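Local coordinates for protein thiosulfate sulfurtransferase TUM1 (Saccharomyces cerevisiae, PDB 3UTN) that accepts persulfide sulfur from the desulfurase NFS1 and passes it to UBA4 for 2-thiolation of the wobble uridine of tRNAs, at residues D225-H230 / E312-S317; G198-K203 / G229-T234; T278-G283 / P301-Y306; G233-P238 / H269-P274. All coordinates share one frame; numbering follows the deposited sequence.

Interaction 1 of 4, residues D225-H230 / E312-S317; sequences DIPSGH and EWVLKS
In the C-terminal rhodanese domain, the loop 225-230, which leads toward strand 234-236, leans on helix 309-317 through I226 and P227 on the loop and V314 and L315 on the helix. I226 serves both helix residues with separate branches. The I226 and V314 side chains slide past each other in opposite directions, and I226 CG2, anti to the backbone N (CG1 at chi1 -55°), meets V314 CG2 at 3.6 Å, while the CG1 branch carries CD1 across L315 at about a right angle. There I226 CD1 lies 3.3 Å from L315 CG, tighter than an ordinary carbon contact. The other methyl of the valine, V314 CG1, meets P227 CD at 3.5 Å, and V314 is clasped from two consecutive loop residues. At the exposed border D225 OD2 passes 3.6 Å from L315 CD2, but this carboxylate forms a salt bridge with R223. With only an alanine for I226, V314 CG2 and the end of L315 would probably lose this apolar partner, opening a gap between loop and helix. W310, one turn earlier on the helix, donates its NE1 to P227 O and also touches I226, a polar anchor beside an apolar seam of loop-on-helix packing within the rhodanese fold.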
loop_
_atom_site.group_PDB
_atom_site.type_symbol
_atom_site.label_atom_id
_atom_site.label_comp_id
_atom_site.label_asym_id
_atom_site.label_seq_id
_atom_site.Cartn_x
_atom_site.Cartn_y
_atom_site.Cartn_z
ATOM N N ASP A 225 14.859 -15.165 -7.760
ATOM C CA ASP A 225 14.854 -15.175 -9.219
ATOM C C ASP A 225 15.107 -13.786 -9.792
ATOM O O ASP A 225 15.296 -13.628 -10.999
ATOM C CB ASP A 225 13.518 -15.720 -9.735
ATOM C CG ASP A 225 12.319 -14.931 -9.220
ATOM O OD1 ASP A 225 12.401 -14.350 -8.115
ATOM O OD2 ASP A 225 11.288 -14.901 -9.921
ATOM N N ILE A 226 15.118 -12.790 -8.911
ATOM C CA ILE A 226 15.123 -11.389 -9.308
ATOM C C ILE A 226 16.397 -10.711 -8.841
ATOM O O ILE A 226 16.676 -10.674 -7.646
ATOM C CB ILE A 226 13.907 -10.631 -8.718
ATOM C CG1 ILE A 226 12.592 -11.309 -9.102
ATOM C CG2 ILE A 226 13.875 -9.187 -9.186
ATOM C CD1 ILE A 226 12.423 -11.537 -10.587
ATOM N N PRO A 227 17.184 -10.181 -9.787
ATOM C CA PRO A 227 18.258 -9.302 -9.367
ATOM C C PRO A 227 17.663 -7.989 -8.899
ATOM O O PRO A 227 16.546 -7.640 -9.282
ATOM C CB PRO A 227 19.055 -9.076 -10.653
ATOM C CG PRO A 227 18.101 -9.363 -11.756
ATOM C CD PRO A 227 17.194 -10.428 -11.237
ATOM N N SER A 228 18.406 -7.268 -8.076
ATOM C CA SER A 228 17.987 -5.945 -7.680
ATOM C C SER A 228 18.389 -4.945 -8.756
ATOM O O SER A 228 18.680 -5.317 -9.893
ATOM C CB SER A 228 18.580 -5.580 -6.326
ATOM O OG SER A 228 19.990 -5.677 -6.353
ATOM N N GLY A 229 18.413 -3.673 -8.394
ATOM C CA GLY A 229 18.593 -2.633 -9.378
ATOM C C GLY A 229 17.252 -1.973 -9.529
ATOM O O GLY A 229 16.339 -2.212 -8.740
ATOM N N HIS A 230 17.106 -1.150 -10.549
ATOM C CA HIS A 230 15.876 -0.414 -10.672
ATOM C C HIS A 230 15.473 -0.222 -12.080
ATOM O O HIS A 230 16.235 -0.488 -13.015
ATOM C CB HIS A 230 15.992 0.923 -9.984
ATOM C CG HIS A 230 17.068 1.793 -10.547
ATOM N ND1 HIS A 230 18.342 1.717 -10.134
ATOM C CD2 HIS A 230 17.027 2.781 -11.521
ATOM C CE1 HIS A 230 19.078 2.610 -10.807
ATOM N NE2 HIS A 230 18.267 3.268 -11.647
ATOM N N GLU A 312 7.918 -7.940 -11.410
ATOM C CA GLU A 312 7.378 -8.091 -12.737
ATOM C C GLU A 312 8.298 -7.424 -13.733
ATOM O O GLU A 312 8.542 -7.960 -14.810
ATOM C CB GLU A 312 5.998 -7.480 -12.838
ATOM C CG GLU A 312 5.374 -7.700 -14.194
ATOM C CD GLU A 312 4.299 -6.698 -14.507
ATOM O OE1 GLU A 312 4.497 -5.493 -14.233
ATOM O OE2 GLU A 312 3.262 -7.120 -15.041
ATOM N N TRP A 313 8.807 -6.253 -13.365
ATOM C CA TRP A 313 9.700 -5.524 -14.236
ATOM C C TRP A 313 10.825 -6.394 -14.704
ATOM O O TRP A 313 11.044 -6.537 -15.902
ATOM C CB TRP A 313 10.285 -4.308 -13.546
ATOM C CG TRP A 313 11.181 -3.601 -14.505
ATOM C CD1 TRP A 313 12.562 -3.643 -14.568
ATOM C CD2 TRP A 313 10.766 -2.775 -15.633
ATOM N NE1 TRP A 313 13.020 -2.887 -15.610
ATOM C CE2 TRP A 313 11.992 -2.342 -16.291
ATOM C CE3 TRP A 313 9.541 -2.346 -16.130
ATOM C CZ2 TRP A 313 11.974 -1.517 -17.400
ATOM C CZ3 TRP A 313 9.535 -1.521 -17.251
ATOM C CH2 TRP A 313 10.724 -1.124 -17.871
ATOM N N VAL A 314 11.548 -6.967 -13.751
ATOM C CA VAL A 314 12.681 -7.830 -14.044
ATOM C C VAL A 314 12.253 -9.036 -14.855
ATOM O O VAL A 314 12.833 -9.322 -15.906
ATOM C CB VAL A 314 13.369 -8.294 -12.757
ATOM C CG1 VAL A 314 14.316 -9.453 -13.034
ATOM C CG2 VAL A 314 14.121 -7.132 -12.160
ATOM N N LEU A 315 11.225 -9.722 -14.370
ATOM C CA LEU A 315 10.760 -10.951 -15.000
ATOM C C LEU A 315 10.302 -10.736 -16.432
ATOM O O LEU A 315 10.534 -11.580 -17.290
ATOM C CB LEU A 315 9.650 -11.595 -14.175
ATOM C CG LEU A 315 10.140 -12.287 -12.902
ATOM C CD1 LEU A 315 8.974 -12.783 -12.062
ATOM C CD2 LEU A 315 11.092 -13.426 -13.242
ATOM N N LYS A 316 9.670 -9.597 -16.691
ATOM C CA LYS A 316 9.173 -9.308 -18.025
ATOM C C LYS A 316 10.212 -8.631 -18.916
ATOM O O LYS A 316 10.201 -8.817 -20.130
ATOM C CB LYS A 316 7.905 -8.462 -17.952
ATOM C CG LYS A 316 6.655 -9.235 -17.567
ATOM C CD LYS A 316 5.428 -8.363 -17.734
ATOM C CE LYS A 316 4.139 -9.123 -17.502
ATOM N NZ LYS A 316 2.975 -8.195 -17.525
ATOM N N SER A 317 11.106 -7.853 -18.312
ATOM C CA SER A 317 12.031 -7.009 -19.070
ATOM C C SER A 317 13.393 -7.643 -19.259
ATOM O O SER A 317 14.078 -7.373 -20.244
ATOM C CB SER A 317 12.208 -5.659 -18.382
ATOM O OG SER A 317 10.956 -5.067 -18.102
#

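Interaction 2 of 4, residues G198-K203 / G229-T234; sequences GELAKK and GHIPGT
The backbones come closest where the short helix 200-203 meets the type II beta turn I231-T234, with A201 CA and G233 CA 4.4 Å apart. L200 carries most of the contact. With CG anti to the backbone N (chi1 179°), its side chain extends over the turn, and L200 CD2 alone reaches four consecutive residues. L200 CD2 lies 3.2 Å from P232 O and also meets I231 CG2 and the carbonyl carbon of G233. The same methyl, L200 CD2, is 3.6 Å from T234 CG2. Beside it A201 CB rests 3.5 Å from G233 O. The glycine allows this closeness: a beta carbon there would run into L200 CB, and the backbone angles of G233 (phi 98°) disfavour one in any case. Within the turn, T234 N donates to I231 O at 2.9 Å; T234 OG1 also approaches that oxygen, so closely in the model that the detail is doubtful. With a serine in place of L200, the methyls of I231 and T234 would probably be left without this cover, a gap opening where CD2 sat. L200 also touches V195 of helix 188-196 and A206 of strand 205-208. The two segments thus join by a close fit of methyls against carbonyl oxygens and neighbouring methyls, rather than by directed bonds.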
loop_
_atom_site.group_PDB
_atom_site.type_symbol
_atom_site.label_atom_id
_atom_site.label_comp_id
_atom_site.label_asym_id
_atom_site.label_seq_id
_atom_site.Cartn_x
_atom_site.Cartn_y
_atom_site.Cartn_z
ATOM N N GLY A 198 12.304 5.962 -22.892
ATOM C CA GLY A 198 13.179 6.837 -22.107
ATOM C C GLY A 198 12.417 8.040 -21.599
ATOM O O GLY A 198 12.996 9.100 -21.356
ATOM N N GLU A 199 11.107 7.866 -21.460
ATOM C CA GLU A 199 10.204 8.937 -21.087
ATOM C C GLU A 199 9.711 8.778 -19.659
ATOM O O GLU A 199 8.964 9.621 -19.170
ATOM C CB GLU A 199 8.996 8.955 -22.015
ATOM C CG GLU A 199 9.277 9.438 -23.426
ATOM C CD GLU A 199 8.130 9.125 -24.367
ATOM O OE1 GLU A 199 7.027 8.797 -23.878
ATOM O OE2 GLU A 199 8.337 9.194 -25.597
ATOM N N LEU A 200 10.109 7.692 -19.000
ATOM C CA LEU A 200 9.636 7.438 -17.648
ATOM C C LEU A 200 9.948 8.615 -16.735
ATOM O O LEU A 200 9.033 9.221 -16.185
ATOM C CB LEU A 200 10.195 6.134 -17.075
ATOM C CG LEU A 200 9.723 5.860 -15.642
ATOM C CD1 LEU A 200 8.209 5.741 -15.555
ATOM C CD2 LEU A 200 10.383 4.615 -15.080
ATOM N N ALA A 201 11.229 8.949 -16.599
ATOM C CA ALA A 201 11.637 10.068 -15.756
ATOM C C ALA A 201 11.132 11.397 -16.313
ATOM O O ALA A 201 10.816 12.309 -15.553
ATOM C CB ALA A 201 13.147 10.097 -15.587
ATOM N N LYS A 202 11.044 11.485 -17.641
ATOM C CA LYS A 202 10.570 12.689 -18.324
ATOM C C LYS A 202 9.109 12.962 -18.008
ATOM O O LYS A 202 8.743 14.081 -17.668
ATOM C CB LYS A 202 10.738 12.561 -19.841
ATOM C CG LYS A 202 12.143 12.808 -20.364
ATOM C CD LYS A 202 12.189 12.650 -21.880
ATOM C CE LYS A 202 13.610 12.739 -22.420
ATOM N NZ LYS A 202 14.408 11.517 -22.118
ATOM N N LYS A 203 8.279 11.931 -18.124
ATOM C CA LYS A 203 6.845 12.088 -17.962
ATOM C C LYS A 203 6.399 11.879 -16.523
ATOM O O LYS A 203 5.330 12.331 -16.140
ATOM C CB LYS A 203 6.073 11.143 -18.891
ATOM C CG LYS A 203 6.360 11.324 -20.376
ATOM C CD LYS A 203 5.074 11.440 -21.187
ATOM C CE LYS A 203 4.308 10.128 -21.283
ATOM N NZ LYS A 203 4.853 9.231 -22.341
ATOM N N GLY A 229 18.413 -3.673 -8.394
ATOM C CA GLY A 229 18.593 -2.633 -9.378
ATOM C C GLY A 229 17.252 -1.973 -9.529
ATOM O O GLY A 229 16.339 -2.212 -8.740
ATOM N N HIS A 230 17.106 -1.150 -10.549
ATOM C CA HIS A 230 15.876 -0.414 -10.672
ATOM C C HIS A 230 15.473 -0.222 -12.080
ATOM O O HIS A 230 16.235 -0.488 -13.015
ATOM C CB HIS A 230 15.992 0.923 -9.984
ATOM C CG HIS A 230 17.068 1.793 -10.547
ATOM N ND1 HIS A 230 18.342 1.717 -10.134
ATOM C CD2 HIS A 230 17.027 2.781 -11.521
ATOM C CE1 HIS A 230 19.078 2.610 -10.807
ATOM N NE2 HIS A 230 18.267 3.268 -11.647
ATOM N N ILE A 231 14.239 0.231 -12.228
ATOM C CA ILE A 231 13.701 0.526 -13.520
ATOM C C ILE A 231 14.334 1.841 -13.920
ATOM O O ILE A 231 14.292 2.804 -13.157
ATOM C CB ILE A 231 12.182 0.651 -13.469
ATOM C CG1 ILE A 231 11.570 -0.626 -12.887
ATOM C CG2 ILE A 231 11.630 0.925 -14.853
ATOM C CD1 ILE A 231 10.123 -0.475 -12.501
ATOM N N PRO A 232 14.970 1.872 -15.095
ATOM C CA PRO A 232 15.546 3.115 -15.563
ATOM C C PRO A 232 14.483 4.200 -15.543
ATOM O O PRO A 232 13.354 3.978 -15.988
ATOM C CB PRO A 232 15.962 2.777 -16.994
ATOM C CG PRO A 232 16.265 1.317 -16.933
ATOM C CD PRO A 232 15.178 0.777 -16.056
ATOM N N GLY A 233 14.835 5.345 -14.977
ATOM C CA GLY A 233 13.925 6.464 -14.901
ATOM C C GLY A 233 13.245 6.557 -13.555
ATOM O O GLY A 233 12.631 7.567 -13.241
ATOM N N THR A 234 13.348 5.498 -12.759
ATOM C CA THR A 234 12.810 5.537 -11.418
ATOM C C THR A 234 13.841 6.113 -10.474
ATOM O O THR A 234 15.014 6.270 -10.813
ATOM C CB THR A 234 12.380 4.154 -10.892
ATOM O OG1 THR A 234 13.507 3.273 -10.900
ATOM C CG2 THR A 234 11.253 3.578 -11.741
#

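Interaction 3 of 4, residues T278-G283 / P301-Y306; sequences TICSCG and PNVRLY. With DMS (dimethyl sulfoxide), chain E.
T278 pairs with V303 at the start of a ladder between the parallel strands 278-281 and 303-306, bonding to its flanking residues. T278 N donates to N302 O at 2.7 Å, R304 N to T278 O, C280 N to R304 O at 2.6 Å, and Y306 N to C280 O; the T278 bond is nearly straight (175° at the hydrogen), the Y306 bond more bent (149°). Alpha hydrogens of V303, I279 and L305 add weaker contacts to the same carbonyls.

On one face T278 and V303 lie side by side, and V303 CG1, anti to the backbone N (chi1 -172°), comes within 3.5 Å of C280 SG. On the face of I279 and R304, I279 CD1 approaches R304 NH2 obliquely; I279 CG2 also packs 3.7 Å from Y306 CB. These strands, with helix 286-297 connecting them in the chain, form a beta-alpha-beta unit of the rhodanese fold, and strand 278-281 leads to C282, the cysteine that carries the persulfide.

Farther out, a water bridges T278 O and R304 NE, sitting in plane at the edge of the guanidinium 2.7 Å from NE. R304 NH2 forms a salt bridge with E190, and the hydroxyl of Y306 bonds to E312 OE1. T278 OG1 is bonded to N205 ND2, and L295 covers T278 and C280. Just past the strand, the backbone N of C282 bonds to S309 OG.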
loop_
_atom_site.group_PDB
_atom_site.type_symbol
_atom_site.label_atom_id
_atom_site.label_comp_id
_atom_site.label_asym_id
_atom_site.label_seq_id
_atom_site.Cartn_x
_atom_site.Cartn_y
_atom_site.Cartn_z
ATOM N N THR A 278 3.057 10.718 -11.021
ATOM C CA THR A 278 4.013 9.925 -10.298
ATOM C C THR A 278 3.682 8.464 -10.420
ATOM O O THR A 278 2.523 8.069 -10.454
ATOM C CB THR A 278 4.111 10.380 -8.834
ATOM O OG1 THR A 278 4.634 11.709 -8.814
ATOM C CG2 THR A 278 5.041 9.482 -8.032
ATOM N N ILE A 279 4.725 7.667 -10.540
ATOM C CA ILE A 279 4.568 6.248 -10.499
ATOM C C ILE A 279 5.354 5.767 -9.314
ATOM O O ILE A 279 6.504 6.144 -9.115
ATOM C CB ILE A 279 5.052 5.575 -11.787
ATOM C CG1 ILE A 279 4.158 6.010 -12.947
ATOM C CG2 ILE A 279 5.055 4.064 -11.614
ATOM C CD1 ILE A 279 4.689 5.660 -14.315
ATOM N N CYS A 280 4.692 4.972 -8.498
ATOM C CA CYS A 280 5.359 4.297 -7.428
ATOM C C CYS A 280 5.424 2.841 -7.753
ATOM O O CYS A 280 4.496 2.263 -8.308
ATOM C CB CYS A 280 4.639 4.533 -6.117
ATOM S SG CYS A 280 4.790 6.264 -5.663
ATOM N N SER A 281 6.557 2.264 -7.422
ATOM C CA SER A 281 6.765 0.860 -7.582
ATOM C C SER A 281 7.574 0.460 -6.374
ATOM O O SER A 281 8.004 1.305 -5.590
ATOM C CB SER A 281 7.549 0.598 -8.863
ATOM O OG SER A 281 8.803 1.254 -8.809
ATOM N N CYS A 282 7.760 -0.833 -6.210
ATOM C CA CYS A 282 8.724 -1.331 -5.258
ATOM C C CYS A 282 9.100 -2.672 -5.806
ATOM O O CYS A 282 9.240 -2.815 -7.019
ATOM C CB CYS A 282 8.113 -1.454 -3.870
ATOM S SG CYS A 282 6.515 -2.272 -3.890
ATOM N N GLY A 283 9.242 -3.656 -4.931
ATOM C CA GLY A 283 9.590 -4.993 -5.358
ATOM C C GLY A 283 8.364 -5.697 -5.877
ATOM O O GLY A 283 8.420 -6.395 -6.887
ATOM N N PRO A 301 0.005 14.760 -6.914
ATOM C CA PRO A 301 -1.142 14.282 -7.666
ATOM C C PRO A 301 -0.780 13.145 -8.596
ATOM O O PRO A 301 0.396 12.931 -8.889
ATOM C CB PRO A 301 -1.560 15.504 -8.482
ATOM C CG PRO A 301 -0.315 16.303 -8.640
ATOM C CD PRO A 301 0.619 15.955 -7.519
ATOM N N ASN A 302 -1.805 12.429 -9.048
ATOM C CA ASN A 302 -1.674 11.448 -10.111
ATOM C C ASN A 302 -0.516 10.522 -9.843
ATOM O O ASN A 302 0.400 10.363 -10.654
ATOM C CB ASN A 302 -1.531 12.148 -11.455
ATOM C CG ASN A 302 -2.666 13.106 -11.714
ATOM O OD1 ASN A 302 -3.834 12.745 -11.581
ATOM N ND2 ASN A 302 -2.332 14.337 -12.061
ATOM N N VAL A 303 -0.560 9.941 -8.656
ATOM C CA VAL A 303 0.406 8.956 -8.280
ATOM C C VAL A 303 -0.244 7.644 -8.615
ATOM O O VAL A 303 -1.368 7.372 -8.213
ATOM C CB VAL A 303 0.737 9.013 -6.791
ATOM C CG1 VAL A 303 1.903 8.088 -6.487
ATOM C CG2 VAL A 303 1.078 10.435 -6.399
ATOM N N ARG A 304 0.454 6.850 -9.400
ATOM C CA ARG A 304 -0.018 5.530 -9.687
ATOM C C ARG A 304 0.977 4.548 -9.155
ATOM O O ARG A 304 2.134 4.881 -8.902
ATOM C CB ARG A 304 -0.211 5.348 -11.178
ATOM C CG ARG A 304 -1.405 6.108 -11.714
ATOM C CD ARG A 304 -1.546 5.845 -13.196
ATOM N NE ARG A 304 -0.319 6.210 -13.893
ATOM C CZ ARG A 304 0.063 5.684 -15.048
ATOM N NH1 ARG A 304 -0.678 4.745 -15.632
ATOM N NH2 ARG A 304 1.196 6.080 -15.601
ATOM N N LEU A 305 0.503 3.339 -8.943
ATOM C CA LEU A 305 1.364 2.286 -8.515
ATOM C C LEU A 305 1.653 1.420 -9.706
ATOM O O LEU A 305 0.738 0.917 -10.358
ATOM C CB LEU A 305 0.704 1.454 -7.432
ATOM C CG LEU A 305 1.595 0.300 -6.989
ATOM C CD1 LEU A 305 2.591 0.775 -5.950
ATOM C CD2 LEU A 305 0.735 -0.813 -6.446
ATOM N N TYR A 306 2.933 1.250 -9.990
ATOM C CA TYR A 306 3.343 0.211 -10.886
ATOM C C TYR A 306 3.233 -1.056 -10.060
ATOM O O TYR A 306 4.131 -1.408 -9.308
ATOM C CB TYR A 306 4.765 0.432 -11.390
ATOM C CG TYR A 306 5.296 -0.759 -12.138
ATOM C CD1 TYR A 306 4.439 -1.578 -12.871
ATOM C CD2 TYR A 306 6.645 -1.068 -12.118
ATOM C CE1 TYR A 306 4.916 -2.666 -13.563
ATOM C CE2 TYR A 306 7.132 -2.159 -12.817
ATOM C CZ TYR A 306 6.258 -2.954 -13.529
ATOM O OH TYR A 306 6.719 -4.039 -14.216
HETATM S S DMS E . 0.826 15.812 -13.058
HETATM O O DMS E . -0.049 14.694 -12.659
HETATM C C1 DMS E . -0.121 16.994 -13.852
HETATM C C2 DMS E . 1.279 16.662 -11.658
HETATM O O HOH W 1 2.853 13.541 -9.368
HETATM O O HOH W 2 1.083 8.276 -12.817
#

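Interaction 4 of 4, residues G233-P238 / H269-P274; sequences GTQPLP and HCTLDP
The carboxamide of Q235 pairs with the backbone of T271 through both of its polar atoms. T271 N donates to Q235 OE1 at 2.5 Å, approaching in the carbonyl plane of the amide with 166° at the hydrogen, and Q235 NE2 returns a bond to T271 O at 2.8 Å. Q235 NE2 lies in the plane of the T271 carbonyl, while T271 O is tilted 18° out of the Q235 amide plane, and the bond is bent to 144°. Two opposed bonds to a single residue fix the rotation of the amide and are consistent with its modelled orientation. With CG anti to the carbonyl carbon and the chain extended beyond it, Q235 reaches the T271 backbone, crossing that side chain at about a right angle; Q235 CD also lies 3.4 Å from T271 O.

Waters extend the grip. One donates to both Q235 OE1 and H269 O, the latter at 2.7 Å; another lies 2.7 Å from T271 OG1 and accepts a weak bond from Q235 NE2. C270 SG, whose exact position is less sure, lies against the root of the glutamine, 3.6 Å from Q235 CB.

H269, with positive phi, ends helix 255-267 in a Schellman motif, so the contact ties the chain leaving that helix to strand 234-236 at the border of the parallel sheet. Q235 exchanges backbone hydrogen bonds with A206 and D208 along strand 205-208, P236 packs on L212 and F215 of helix 212-216, and C270 turns back onto L265 of helix 255-267.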
loop_
_atom_site.group_PDB
_atom_site.type_symbol
_atom_site.label_atom_id
_atom_site.label_comp_id
_atom_site.label_asym_id
_atom_site.label_seq_id
_atom_site.Cartn_x
_atom_site.Cartn_y
_atom_site.Cartn_z
ATOM N N GLY A 233 14.835 5.345 -14.977
ATOM C CA GLY A 233 13.925 6.464 -14.901
ATOM C C GLY A 233 13.245 6.557 -13.555
ATOM O O GLY A 233 12.631 7.567 -13.241
ATOM N N THR A 234 13.348 5.498 -12.759
ATOM C CA THR A 234 12.810 5.537 -11.418
ATOM C C THR A 234 13.841 6.113 -10.474
ATOM O O THR A 234 15.014 6.270 -10.813
ATOM C CB THR A 234 12.380 4.154 -10.892
ATOM O OG1 THR A 234 13.507 3.273 -10.900
ATOM C CG2 THR A 234 11.253 3.578 -11.741
ATOM N N GLN A 235 13.383 6.429 -9.280
ATOM C CA GLN A 235 14.230 7.004 -8.270
ATOM C C GLN A 235 13.957 6.258 -6.996
ATOM O O GLN A 235 12.842 5.770 -6.798
ATOM C CB GLN A 235 13.886 8.464 -8.081
ATOM C CG GLN A 235 14.023 9.297 -9.332
ATOM C CD GLN A 235 13.500 10.682 -9.091
ATOM O OE1 GLN A 235 14.156 11.479 -8.447
ATOM N NE2 GLN A 235 12.301 10.965 -9.577
ATOM N N PRO A 236 14.971 6.150 -6.129
ATOM C CA PRO A 236 14.723 5.435 -4.901
ATOM C C PRO A 236 13.938 6.311 -3.948
ATOM O O PRO A 236 14.331 7.440 -3.653
ATOM C CB PRO A 236 16.124 5.181 -4.361
ATOM C CG PRO A 236 16.919 6.341 -4.852
ATOM C CD PRO A 236 16.331 6.723 -6.176
ATOM N N LEU A 237 12.807 5.800 -3.499
ATOM C CA LEU A 237 12.103 6.434 -2.414
ATOM C C LEU A 237 11.724 5.317 -1.461
ATOM O O LEU A 237 10.571 4.907 -1.416
ATOM C CB LEU A 237 10.892 7.208 -2.926
ATOM C CG LEU A 237 10.318 8.278 -1.997
ATOM C CD1 LEU A 237 11.392 9.255 -1.531
ATOM C CD2 LEU A 237 9.210 9.021 -2.718
ATOM N N PRO A 238 12.716 4.791 -0.719
ATOM C CA PRO A 238 12.440 3.695 0.189
ATOM C C PRO A 238 11.301 4.101 1.095
ATOM O O PRO A 238 11.333 5.176 1.690
ATOM C CB PRO A 238 13.751 3.545 0.954
ATOM C CG PRO A 238 14.772 3.968 -0.045
ATOM C CD PRO A 238 14.140 5.164 -0.686
ATOM N N HIS A 269 18.462 11.785 -2.959
ATOM C CA HIS A 269 18.770 12.604 -4.130
ATOM C C HIS A 269 17.757 12.355 -5.196
ATOM O O HIS A 269 18.074 11.921 -6.303
ATOM C CB HIS A 269 20.193 12.350 -4.616
ATOM C CG HIS A 269 21.233 12.552 -3.547
ATOM N ND1 HIS A 269 21.696 11.542 -2.789
ATOM C CD2 HIS A 269 21.881 13.706 -3.106
ATOM C CE1 HIS A 269 22.601 12.017 -1.913
ATOM N NE2 HIS A 269 22.714 13.343 -2.109
ATOM N N CYS A 270 16.510 12.614 -4.837
ATOM C CA CYS A 270 15.391 12.393 -5.721
ATOM C C CYS A 270 14.741 13.694 -6.083
ATOM O O CYS A 270 14.801 14.669 -5.337
ATOM C CB CYS A 270 14.356 11.503 -5.053
ATOM S SG CYS A 270 14.933 9.818 -4.880
ATOM N N THR A 271 14.114 13.687 -7.245
ATOM C CA THR A 271 13.320 14.801 -7.682
ATOM C C THR A 271 11.878 14.346 -7.671
ATOM O O THR A 271 11.552 13.221 -8.068
ATOM C CB THR A 271 13.701 15.249 -9.101
ATOM O OG1 THR A 271 13.537 14.150 -10.006
ATOM C CG2 THR A 271 15.145 15.733 -9.142
ATOM N N LEU A 272 11.020 15.215 -7.173
ATOM C CA LEU A 272 9.613 15.038 -7.370
ATOM C C LEU A 272 9.142 16.294 -8.062
ATOM O O LEU A 272 9.011 17.351 -7.448
ATOM C CB LEU A 272 8.887 14.818 -6.051
ATOM C CG LEU A 272 7.582 14.044 -6.218
ATOM C CD1 LEU A 272 7.236 13.354 -4.912
ATOM C CD2 LEU A 272 6.453 14.950 -6.683
ATOM N N ASP A 273 8.929 16.168 -9.361
ATOM C CA ASP A 273 8.475 17.270 -10.173
ATOM C C ASP A 273 6.974 17.377 -9.984
ATOM O O ASP A 273 6.243 16.442 -10.322
ATOM C CB ASP A 273 8.833 17.010 -11.634
ATOM C CG ASP A 273 8.645 18.224 -12.512
ATOM O OD1 ASP A 273 7.773 19.066 -12.211
ATOM O OD2 ASP A 273 9.371 18.327 -13.522
ATOM N N PRO A 274 6.506 18.510 -9.425
ATOM C CA PRO A 274 5.077 18.705 -9.197
ATOM C C PRO A 274 4.265 18.729 -10.493
ATOM O O PRO A 274 3.050 18.563 -10.449
ATOM C CB PRO A 274 5.009 20.071 -8.501
ATOM C CG PRO A 274 6.278 20.756 -8.869
ATOM C CD PRO A 274 7.297 19.663 -8.955
HETATM O O HOH W 3 17.250 10.669 -8.551
HETATM O O HOH W 4 11.154 13.335 -10.924
#

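Overall arrangement
All four contacts belong to the C-terminal rhodanese domain, and interaction 3 holds C282, the persulfide-forming cysteine, just past its first strand. Interaction 2 lies between interactions 1 and 3: I231 packs on both, its CG1 3.4 Å from W313 CG and its CD1 3.4 Å from Y306 CE2, while L200 CD1 reaches I279 CD1. Interactions 3 and 1 also follow each other in the chain, strand 303-306 being succeeded by helix 309-317. Interactions 2 and 4 share G233 and T234, with centres about 10 Å apart, and interactions 3 and 4 reach the same sheet. Between nearest side-chain atoms, I231, P236 and I226 lie about 9, 10 and 11 Å from C282.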